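PDB 3I4J: aminotransferase, class III from Deinococcus radiodurans, which probably catalyses the transfer of amino groups with pyridoxal phosphate as cofactor. Local coordinates for residues 163-168 with 202-207; 125-130 with 194-199; 62-67 with 298-303; 262-267 with 303-308. The protein carries 1 engineered substitution. All coordinates share one frame; numbering follows the deposited sequence.

Contact 1 (163-168 with 202-207); sequences LPKPDP and ASDAAL
P168 and L207 mark the nearest backbone approach, with their CA atoms 7.9 Å apart, and no backbone hydrogen bond joins the two segments. Residues 202-207 fold into a type II beta turn from D204 to L207, closed by L207 N to D204 O at 2.9 Å, while the proline-rich 163-168 runs past it as a loop leaving edge strand 162-163 of the mixed sheet. This is loop-on-loop packing beside the central sheet of a class-III aminotransferase. K165 starts out extended, with CG anti to the backbone N (chi1 178°), and bends at chi3, which carries its ammonium across D204 at about a right angle. NZ meets OD2 of D204 at 2.8 Å in a salt bridge, nearly in line with the C-O bond. The other oxygen, OD1, pairs with R347 and takes a weak bond from H400, so the carboxylate ties the K165 loop to the strands on its far side. Without this carboxylate, as with an alanine here, K165 and R347 would probably lose the charge they share. L207 makes the apolar part of the contact with its two branches: CD2 lies 3.5 Å from K165 CG and 3.6 Å from P166 CG, whereas CD1 presses on the P168 ring, 3.5 Å from its CG and tighter than usual for two carbons.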
loop_
_atom_site.group_PDB
_atom_site.type_symbol
_atom_site.label_atom_id
_atom_site.label_comp_id
_atom_site.label_asym_id
_atom_site.label_seq_id
_atom_site.Cartn_x
_atom_site.Cartn_y
_atom_site.Cartn_z
ATOM N N LEU C 163 13.735 -13.762 20.429
ATOM C CA LEU C 163 14.764 -13.290 21.343
ATOM C C LEU C 163 14.011 -12.618 22.491
ATOM O O LEU C 163 12.966 -11.993 22.276
ATOM C CB LEU C 163 15.666 -12.255 20.657
ATOM C CG LEU C 163 16.820 -11.693 21.493
ATOM C CD1 LEU C 163 17.872 -12.785 21.674
ATOM C CD2 LEU C 163 17.433 -10.477 20.799
ATOM N N PRO C 164 14.522 -12.741 23.728
ATOM C CA PRO C 164 13.852 -12.121 24.874
ATOM C C PRO C 164 13.751 -10.599 24.770
ATOM O O PRO C 164 14.561 -9.947 24.106
ATOM C CB PRO C 164 14.726 -12.548 26.057
ATOM C CG PRO C 164 15.271 -13.866 25.611
ATOM C CD PRO C 164 15.635 -13.597 24.173
ATOM N N LYS C 165 12.753 -10.043 25.444
ATOM C CA LYS C 165 12.548 -8.602 25.455
ATOM C C LYS C 165 13.809 -7.952 26.024
ATOM O O LYS C 165 14.463 -8.516 26.905
ATOM C CB LYS C 165 11.340 -8.268 26.335
ATOM C CG LYS C 165 11.040 -6.792 26.479
ATOM C CD LYS C 165 9.831 -6.554 27.384
ATOM C CE LYS C 165 8.561 -7.156 26.802
ATOM N NZ LYS C 165 7.346 -6.741 27.568
ATOM N N PRO C 166 14.182 -6.770 25.513
ATOM C CA PRO C 166 15.382 -6.118 26.041
ATOM C C PRO C 166 15.158 -5.657 27.483
ATOM O O PRO C 166 14.024 -5.391 27.892
ATOM C CB PRO C 166 15.597 -4.953 25.073
ATOM C CG PRO C 166 14.202 -4.632 24.612
ATOM C CD PRO C 166 13.597 -5.995 24.404
ATOM N N ASP C 167 16.237 -5.581 28.252
ATOM C CA ASP C 167 16.150 -5.143 29.643
ATOM C C ASP C 167 17.007 -3.898 29.802
ATOM O O ASP C 167 18.218 -3.988 29.981
ATOM C CB ASP C 167 16.653 -6.229 30.592
ATOM C CG ASP C 167 16.417 -5.876 32.048
ATOM O OD1 ASP C 167 16.069 -4.709 32.320
ATOM O OD2 ASP C 167 16.586 -6.757 32.918
ATOM N N PRO C 168 16.380 -2.715 29.735
ATOM C CA PRO C 168 17.041 -1.414 29.861
ATOM C C PRO C 168 17.825 -1.226 31.164
ATOM O O PRO C 168 18.702 -0.368 31.246
ATOM C CB PRO C 168 15.880 -0.427 29.749
ATOM C CG PRO C 168 14.878 -1.170 28.919
ATOM C CD PRO C 168 14.934 -2.543 29.511
ATOM N N ALA C 202 4.266 0.485 19.405
ATOM C CA ALA C 202 3.021 0.126 20.075
ATOM C C ALA C 202 3.071 -1.083 21.010
ATOM O O ALA C 202 2.490 -1.046 22.093
ATOM C CB ALA C 202 1.927 -0.080 19.031
ATOM N N SER C 203 3.758 -2.146 20.600
ATOM C CA SER C 203 3.847 -3.364 21.408
ATOM C C SER C 203 4.305 -3.141 22.849
ATOM O O SER C 203 3.799 -3.779 23.774
ATOM C CB SER C 203 4.774 -4.377 20.728
ATOM O OG SER C 203 6.084 -3.857 20.595
ATOM N N ASP C 204 5.270 -2.248 23.037
ATOM C CA ASP C 204 5.786 -1.930 24.362
ATOM C C ASP C 204 6.267 -0.491 24.250
ATOM O O ASP C 204 7.454 -0.233 24.060
ATOM C CB ASP C 204 6.957 -2.843 24.726
ATOM C CG ASP C 204 7.123 -3.007 26.226
ATOM O OD1 ASP C 204 6.967 -2.011 26.963
ATOM O OD2 ASP C 204 7.419 -4.135 26.668
ATOM N N ALA C 205 5.313 0.428 24.360
ATOM C CA ALA C 205 5.539 1.863 24.228
ATOM C C ALA C 205 6.919 2.436 24.534
ATOM O O ALA C 205 7.279 2.652 25.691
ATOM C CB ALA C 205 4.481 2.622 25.036
ATOM N N ALA C 206 7.674 2.696 23.472
ATOM C CA ALA C 206 8.992 3.308 23.565
ATOM C C ALA C 206 10.066 2.571 24.353
ATOM O O ALA C 206 11.008 3.196 24.845
ATOM C CB ALA C 206 8.852 4.730 24.103
ATOM N N LEU C 207 9.937 1.256 24.474
ATOM C CA LEU C 207 10.951 0.481 25.187
ATOM C C LEU C 207 12.252 0.580 24.397
ATOM O O LEU C 207 12.276 0.321 23.194
ATOM C CB LEU C 207 10.532 -0.984 25.299
ATOM C CG LEU C 207 11.579 -1.876 25.976
ATOM C CD1 LEU C 207 11.753 -1.423 27.420
ATOM C CD2 LEU C 207 11.143 -3.334 25.922
#

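Contact 2 (125-130 with 194-199); sequences ITRVPS and FMAEPV
I125 and F194 pair as neighbours in parallel strands of the mixed sheet, whose short axes diverge by 25°. The carbonyl oxygen of I125 receives M195 N at 2.8 Å, nearly straight at 170°. On the face they share, I125 CG2 packs 3.6 Å from F194 CD1, and the edge of the phenyl ring is turned to I125 CB. T126 and M195 run side by side, pointing the same way. Beyond these pairs the strands separate and water takes over: one molecule accepts from R127 N and donates to M195 O. A chi1 of -172° sends the R127 chain away from its own N, and a bend at chi3 then turns the guanidinium so that A196 CB lies 3.9 Å above its plane, over its centre. NH2 makes a weak bond to E197 O, while NH1 is held more firmly by the hydroxyls of Y213 and Y214. E197 extends beyond CG toward S130, whose OG donates to E197 OE1 at 2.8 Å; OE1 accepts it with its anti lone pair, on the side away from OE2. A second water donates to that same OG and accepts from E197 N. Shortening E197 to an alanine is likely to leave S130 OG without its acceptor, with the water as its remaining partner among the contacts described. Strand 123-127 lies between 162-163 and 191-196, and the latter is flanked on its other side by 227-231, whose D231 is touched by E197; helix 178-186 covers the face carrying I125 and F194.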
loop_
_atom_site.group_PDB
_atom_site.type_symbol
_atom_site.label_atom_id
_atom_site.label_comp_id
_atom_site.label_asym_id
_atom_site.label_seq_id
_atom_site.Cartn_x
_atom_site.Cartn_y
_atom_site.Cartn_z
ATOM N N ILE C 125 15.164 -14.211 13.175
ATOM C CA ILE C 125 14.990 -13.963 14.592
ATOM C C ILE C 125 14.343 -12.606 14.801
ATOM O O ILE C 125 14.747 -11.624 14.182
ATOM C CB ILE C 125 16.343 -13.952 15.333
ATOM C CG1 ILE C 125 17.019 -15.318 15.196
ATOM C CG2 ILE C 125 16.128 -13.591 16.808
ATOM C CD1 ILE C 125 18.441 -15.359 15.716
ATOM N N THR C 126 13.316 -12.570 15.646
ATOM C CA THR C 126 12.661 -11.323 16.003
ATOM C C THR C 126 12.653 -11.289 17.527
ATOM O O THR C 126 12.935 -12.293 18.177
ATOM C CB THR C 126 11.225 -11.198 15.424
ATOM O OG1 THR C 126 10.432 -12.319 15.822
ATOM C CG2 THR C 126 11.290 -11.121 13.897
ATOM N N ARG C 127 12.317 -10.146 18.099
ATOM C CA ARG C 127 12.372 -9.989 19.546
ATOM C C ARG C 127 11.040 -9.674 20.215
ATOM O O ARG C 127 10.255 -8.875 19.708
ATOM C CB ARG C 127 13.382 -8.880 19.851
ATOM C CG ARG C 127 13.751 -8.674 21.306
ATOM C CD ARG C 127 14.711 -7.482 21.404
ATOM N NE ARG C 127 14.074 -6.270 20.888
ATOM C CZ ARG C 127 14.715 -5.156 20.547
ATOM N NH1 ARG C 127 16.033 -5.075 20.664
ATOM N NH2 ARG C 127 14.030 -4.120 20.079
ATOM N N VAL C 128 10.800 -10.307 21.358
ATOM C CA VAL C 128 9.585 -10.073 22.128
ATOM C C VAL C 128 9.600 -8.589 22.506
ATOM O O VAL C 128 10.646 -8.046 22.872
ATOM C CB VAL C 128 9.573 -10.932 23.421
ATOM C CG1 VAL C 128 8.346 -10.605 24.259
ATOM C CG2 VAL C 128 9.593 -12.414 23.070
ATOM N N PRO C 129 8.448 -7.906 22.411
ATOM C CA PRO C 129 7.132 -8.384 21.983
ATOM C C PRO C 129 6.787 -7.890 20.577
ATOM O O PRO C 129 5.611 -7.798 20.216
ATOM C CB PRO C 129 6.218 -7.768 23.023
ATOM C CG PRO C 129 6.801 -6.377 23.122
ATOM C CD PRO C 129 8.318 -6.596 23.080
ATOM N N SER C 130 7.812 -7.559 19.798
ATOM C CA SER C 130 7.629 -7.060 18.438
ATOM C C SER C 130 7.265 -8.185 17.470
ATOM O O SER C 130 6.280 -8.899 17.664
ATOM C CB SER C 130 8.912 -6.371 17.956
ATOM O OG SER C 130 9.358 -5.393 18.884
ATOM N N PHE C 194 18.266 -11.196 11.726
ATOM C CA PHE C 194 17.762 -10.753 13.017
ATOM C C PHE C 194 17.137 -9.406 12.715
ATOM O O PHE C 194 17.810 -8.505 12.198
ATOM C CB PHE C 194 18.876 -10.560 14.050
ATOM C CG PHE C 194 18.421 -9.830 15.290
ATOM C CD1 PHE C 194 17.386 -10.337 16.074
ATOM C CD2 PHE C 194 18.998 -8.616 15.650
ATOM C CE1 PHE C 194 16.928 -9.643 17.200
ATOM C CE2 PHE C 194 18.548 -7.916 16.773
ATOM C CZ PHE C 194 17.510 -8.432 17.547
ATOM N N MET C 195 15.850 -9.273 13.017
ATOM C CA MET C 195 15.141 -8.027 12.772
ATOM C C MET C 195 14.599 -7.469 14.084
ATOM O O MET C 195 14.036 -8.203 14.899
ATOM C CB MET C 195 13.985 -8.259 11.774
ATOM C CG MET C 195 13.203 -6.990 11.405
ATOM S SD MET C 195 12.028 -7.223 10.011
ATOM C CE MET C 195 10.950 -8.460 10.675
ATOM N N ALA C 196 14.779 -6.166 14.290
ATOM C CA ALA C 196 14.293 -5.518 15.500
ATOM C C ALA C 196 14.050 -4.027 15.318
ATOM O O ALA C 196 14.671 -3.382 14.472
ATOM C CB ALA C 196 15.288 -5.732 16.647
ATOM N N GLU C 197 13.124 -3.489 16.112
ATOM C CA GLU C 197 12.841 -2.056 16.106
ATOM C C GLU C 197 13.884 -1.531 17.089
ATOM O O GLU C 197 13.949 -2.010 18.217
ATOM C CB GLU C 197 11.468 -1.750 16.706
ATOM C CG GLU C 197 10.264 -2.320 15.988
ATOM C CD GLU C 197 8.990 -2.120 16.795
ATOM O OE1 GLU C 197 8.735 -2.915 17.726
ATOM O OE2 GLU C 197 8.258 -1.155 16.511
ATOM N N PRO C 198 14.705 -0.549 16.689
ATOM C CA PRO C 198 15.707 -0.046 17.638
ATOM C C PRO C 198 15.034 0.393 18.942
ATOM O O PRO C 198 15.499 0.083 20.043
ATOM C CB PRO C 198 16.345 1.115 16.880
ATOM C CG PRO C 198 16.274 0.649 15.448
ATOM C CD PRO C 198 14.855 0.088 15.370
ATOM N N VAL C 199 13.940 1.134 18.798
ATOM C CA VAL C 199 13.144 1.594 19.930
ATOM C C VAL C 199 11.775 1.015 19.603
ATOM O O VAL C 199 11.257 1.233 18.507
ATOM C CB VAL C 199 13.071 3.137 19.990
ATOM C CG1 VAL C 199 12.114 3.576 21.087
ATOM C CG2 VAL C 199 14.460 3.706 20.256
HETATM O O HOH W 1 11.842 -5.464 18.035
HETATM O O HOH W 2 11.989 -7.860 16.539
#

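Contact 3 (62-67 with 298-303); sequences PFVHGS and GHPVSV
P62 and V64 supply the apolar half of this contact against the start of helix 300-315. P62 CB lies 4.0 Å from V301 CG2, and V64 CG2 is 4.1 Å from P300 CG. In the aromatic part, the side chains of F63 and H299 cross at about a right angle, ND1 of H299 lying at the edge of the F63 ring, 3.9 Å from CD1. H299 is the N-cap residue, and H299 O accepts V303 N at 2.8 Å in the first turn. Its ring, set beside the carbonyl carbon by a chi1 of 178°, folds over the helix start, and V301 N sits over the ring face. The polar part centres on the carbonyl oxygen of P62, which has carbons of three residues around it: H299 CE1 at 3.1 Å, P300 CD at 3.5 Å and V301 CG2 at 3.6 Å. None of these is a hydrogen bond, and the approach to H299 ND1 has a poor angle. In the dimer, H299 NE2 makes a weak hydrogen bond to Y267 O of the second subunit, whose Y267 also packs on P62. Within the chain, the two segments are thus held by apolar packing and by the P62 carbonyl oxygen lying among carbons, with no directional bond between them.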
loop_
_atom_site.group_PDB
_atom_site.type_symbol
_atom_site.label_atom_id
_atom_site.label_comp_id
_atom_site.label_asym_id
_atom_site.label_seq_id
_atom_site.Cartn_x
_atom_site.Cartn_y
_atom_site.Cartn_z
ATOM N N PRO C 62 3.402 11.816 -13.521
ATOM C CA PRO C 62 2.740 11.187 -12.372
ATOM C C PRO C 62 2.952 9.706 -12.126
ATOM O O PRO C 62 2.980 9.264 -10.969
ATOM C CB PRO C 62 1.271 11.480 -12.633
ATOM C CG PRO C 62 1.200 11.392 -14.134
ATOM C CD PRO C 62 2.417 12.182 -14.554
ATOM N N PHE C 63 3.099 8.937 -13.200
ATOM C CA PHE C 63 3.202 7.498 -13.051
ATOM C C PHE C 63 3.987 6.703 -14.081
ATOM O O PHE C 63 3.882 6.922 -15.284
ATOM C CB PHE C 63 1.790 6.899 -13.013
ATOM C CG PHE C 63 1.772 5.413 -12.796
ATOM C CD1 PHE C 63 1.769 4.891 -11.510
ATOM C CD2 PHE C 63 1.819 4.533 -13.877
ATOM C CE1 PHE C 63 1.817 3.510 -11.297
ATOM C CE2 PHE C 63 1.869 3.148 -13.671
ATOM C CZ PHE C 63 1.868 2.645 -12.375
ATOM N N VAL C 64 4.758 5.752 -13.572
ATOM C CA VAL C 64 5.499 4.817 -14.396
ATOM C C VAL C 64 5.537 3.580 -13.528
ATOM O O VAL C 64 5.544 3.680 -12.293
ATOM C CB VAL C 64 6.955 5.269 -14.720
ATOM C CG1 VAL C 64 6.932 6.542 -15.547
ATOM C CG2 VAL C 64 7.757 5.448 -13.442
ATOM N N HIS C 65 5.489 2.416 -14.158
ATOM C CA HIS C 65 5.547 1.176 -13.411
ATOM C C HIS C 65 7.031 0.834 -13.312
ATOM O O HIS C 65 7.756 0.894 -14.304
ATOM C CB HIS C 65 4.771 0.079 -14.138
ATOM C CG HIS C 65 4.602 -1.169 -13.333
ATOM N ND1 HIS C 65 5.603 -2.105 -13.193
ATOM C CD2 HIS C 65 3.565 -1.611 -12.582
ATOM C CE1 HIS C 65 5.192 -3.069 -12.390
ATOM N NE2 HIS C 65 3.959 -2.793 -12.004
ATOM N N GLY C 66 7.473 0.501 -12.103
ATOM C CA GLY C 66 8.871 0.189 -11.859
ATOM C C GLY C 66 9.476 -0.933 -12.681
ATOM O O GLY C 66 10.701 -1.020 -12.806
ATOM N N SER C 67 8.639 -1.805 -13.231
ATOM C CA SER C 67 9.141 -2.901 -14.048
ATOM C C SER C 67 9.508 -2.393 -15.438
ATOM O O SER C 67 10.135 -3.108 -16.225
ATOM C CB SER C 67 8.087 -4.002 -14.171
ATOM O OG SER C 67 6.982 -3.560 -14.944
ATOM N N GLY C 298 7.600 2.970 -6.070
ATOM C CA GLY C 298 8.362 3.989 -6.780
ATOM C C GLY C 298 7.531 5.109 -7.392
ATOM O O GLY C 298 8.062 5.974 -8.095
ATOM N N HIS C 299 6.228 5.091 -7.121
ATOM C CA HIS C 299 5.281 6.088 -7.626
ATOM C C HIS C 299 5.872 7.504 -7.591
ATOM O O HIS C 299 6.169 8.028 -6.519
ATOM C CB HIS C 299 4.002 6.012 -6.781
ATOM C CG HIS C 299 2.961 7.020 -7.149
ATOM N ND1 HIS C 299 2.508 7.191 -8.441
ATOM C CD2 HIS C 299 2.260 7.891 -6.387
ATOM C CE1 HIS C 299 1.573 8.125 -8.456
ATOM N NE2 HIS C 299 1.402 8.563 -7.222
ATOM N N PRO C 300 6.042 8.142 -8.766
ATOM C CA PRO C 300 6.608 9.494 -8.820
ATOM C C PRO C 300 6.003 10.567 -7.920
ATOM O O PRO C 300 6.735 11.298 -7.261
ATOM C CB PRO C 300 6.501 9.853 -10.303
ATOM C CG PRO C 300 6.775 8.532 -10.954
ATOM C CD PRO C 300 5.910 7.584 -10.125
ATOM N N VAL C 301 4.683 10.687 -7.890
ATOM C CA VAL C 301 4.090 11.724 -7.058
ATOM C C VAL C 301 4.356 11.465 -5.584
ATOM O O VAL C 301 4.630 12.394 -4.824
ATOM C CB VAL C 301 2.568 11.842 -7.281
ATOM C CG1 VAL C 301 2.032 13.041 -6.518
ATOM C CG2 VAL C 301 2.272 11.998 -8.765
ATOM N N SER C 302 4.277 10.200 -5.181
ATOM C CA SER C 302 4.516 9.847 -3.786
ATOM C C SER C 302 5.983 10.061 -3.427
ATOM O O SER C 302 6.301 10.496 -2.325
ATOM C CB SER C 302 4.105 8.399 -3.532
ATOM O OG SER C 302 2.699 8.260 -3.671
ATOM N N VAL C 303 6.869 9.756 -4.366
ATOM C CA VAL C 303 8.299 9.944 -4.143
ATOM C C VAL C 303 8.592 11.440 -4.026
ATOM O O VAL C 303 9.382 11.862 -3.180
ATOM C CB VAL C 303 9.115 9.311 -5.293
ATOM C CG1 VAL C 303 10.597 9.672 -5.167
ATOM C CG2 VAL C 303 8.950 7.794 -5.254
#

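Contact 4 (262-267 with 303-308); sequences GLAAGY and VAAGLS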
loop_
_atom_site.group_PDB
_atom_site.type_symbol
_atom_site.label_atom_id
_atom_site.label_comp_id
_atom_site.label_asym_id
_atom_site.label_seq_id
_atom_site.Cartn_x
_atom_site.Cartn_y
_atom_site.Cartn_z
ATOM N N GLY C 262 6.522 7.841 8.578
ATOM C CA GLY C 262 7.096 9.172 8.542
ATOM C C GLY C 262 7.909 9.537 7.314
ATOM O O GLY C 262 8.321 10.688 7.177
ATOM N N LEU C 263 8.142 8.576 6.422
ATOM C CA LEU C 263 8.930 8.833 5.223
ATOM C C LEU C 263 8.337 9.997 4.423
ATOM O O LEU C 263 9.056 10.927 4.053
ATOM C CB LEU C 263 9.014 7.565 4.363
ATOM C CG LEU C 263 10.204 7.458 3.405
ATOM C CD1 LEU C 263 11.503 7.708 4.167
ATOM C CD2 LEU C 263 10.232 6.075 2.759
ATOM N N ALA C 264 7.036 9.942 4.148
ATOM C CA ALA C 264 6.364 11.028 3.436
ATOM C C ALA C 264 5.474 11.799 4.421
ATOM O O ALA C 264 4.655 12.631 4.028
ATOM C CB ALA C 264 5.532 10.481 2.269
ATOM N N ALA C 265 5.638 11.487 5.706
ATOM C CA ALA C 265 4.920 12.150 6.800
ATOM C C ALA C 265 3.425 12.430 6.615
ATOM O O ALA C 265 2.945 13.510 6.968
ATOM C CB ALA C 265 5.643 13.454 7.155
ATOM N N GLY C 266 2.698 11.464 6.066
ATOM C CA GLY C 266 1.267 11.624 5.878
ATOM C C GLY C 266 0.827 12.288 4.586
ATOM O O GLY C 266 -0.372 12.394 4.329
ATOM N N TYR C 267 1.777 12.736 3.769
ATOM C CA TYR C 267 1.443 13.402 2.512
ATOM C C TYR C 267 1.231 12.444 1.347
ATOM O O TYR C 267 0.581 12.786 0.360
ATOM C CB TYR C 267 2.524 14.446 2.188
ATOM C CG TYR C 267 2.396 15.633 3.117
ATOM C CD1 TYR C 267 1.490 16.658 2.836
ATOM C CD2 TYR C 267 3.051 15.655 4.349
ATOM C CE1 TYR C 267 1.224 17.660 3.755
ATOM C CE2 TYR C 267 2.791 16.662 5.286
ATOM C CZ TYR C 267 1.869 17.657 4.979
ATOM O OH TYR C 267 1.543 18.627 5.906
ATOM N N VAL C 303 6.869 9.756 -4.366
ATOM C CA VAL C 303 8.299 9.944 -4.143
ATOM C C VAL C 303 8.592 11.440 -4.026
ATOM O O VAL C 303 9.382 11.862 -3.180
ATOM C CB VAL C 303 9.115 9.311 -5.293
ATOM C CG1 VAL C 303 10.597 9.672 -5.167
ATOM C CG2 VAL C 303 8.950 7.794 -5.254
ATOM N N ALA C 304 7.945 12.244 -4.866
ATOM C CA ALA C 304 8.127 13.691 -4.815
ATOM C C ALA C 304 7.707 14.209 -3.437
ATOM O O ALA C 304 8.305 15.140 -2.906
ATOM C CB ALA C 304 7.294 14.367 -5.912
ATOM N N ALA C 305 6.667 13.605 -2.863
ATOM C CA ALA C 305 6.199 14.009 -1.544
ATOM C C ALA C 305 7.291 13.704 -0.524
ATOM O O ALA C 305 7.575 14.521 0.354
ATOM C CB ALA C 305 4.916 13.263 -1.186
ATOM N N GLY C 306 7.894 12.524 -0.650
ATOM C CA GLY C 306 8.965 12.136 0.251
ATOM C C GLY C 306 10.131 13.100 0.151
ATOM O O GLY C 306 10.681 13.525 1.168
ATOM N N LEU C 307 10.504 13.458 -1.074
ATOM C CA LEU C 307 11.615 14.386 -1.291
ATOM C C LEU C 307 11.338 15.759 -0.675
ATOM O O LEU C 307 12.222 16.363 -0.063
ATOM C CB LEU C 307 11.889 14.530 -2.793
ATOM C CG LEU C 307 13.048 15.444 -3.214
ATOM C CD1 LEU C 307 14.357 14.932 -2.623
ATOM C CD2 LEU C 307 13.131 15.483 -4.732
ATOM N N SER C 308 10.116 16.258 -0.839
ATOM C CA SER C 308 9.749 17.559 -0.288
ATOM C C SER C 308 9.775 17.500 1.238
ATOM O O SER C 308 10.224 18.435 1.904
ATOM C CB SER C 308 8.358 17.973 -0.780
ATOM O OG SER C 308 7.975 19.228 -0.237
HETATM O O HOH W 3 11.389 11.575 3.072
#
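The methyl of A305 overlaps two side chains at once, its CB lying 4.3 Å from Y267 CB and 4.5 Å from A264 CB. The helix here packs on residues 262-267, which form a type I' beta turn from A264 to Y267, closed by Y267 N to A264 O at 2.9 Å. The backbones are nearest at G306, whose CA is 4.3 Å from A264 CA and 4.0 Å from L263 O. One water bridges the segments, donating to L263 O at 2.6 Å and to G306 O at 2.8 Å, so both of its hydrogens serve to link loop and helix. Y267 begins toward the helix, but with CG beside its own N (chi1 -73°) its ring swings away, and the hydroxyl is held by G44 O and R47 N. G266 in the turn has a positive phi, where a CB would jam against the preceding carbonyl; its N bonds to Y296 OH of the second subunit. The loop joins strand 256-259 to strand 271-275 of the mixed sheet, while the outer side of helix 300-315 packs through L307 on helices 48-60 and 72-84, which lie beyond it.

Overall arrangement
The four contacts form two clusters. Contacts 1 and 2, with centres about 8 Å apart, touch directly: 163-168 leaves strand 162-163, which is bonded to strand 123-127 of contact 2, and 202-207 follows strand 191-196. Contacts 3 and 4, about 13 Å apart, both use helix 300-315, share V303, and reach the second subunit. Contacts 1 and 3 are about 36 Å apart between centres and about 24 Å between nearest atoms. Along the chain, contact 3 spans 62 to 303 and encloses contacts 1 and 2; contact 4 comes after these two and alternates with contact 3. Contacts 1 and 2 thus lie at one end of the sheet, contacts 3 and 4 where the second subunit is touched.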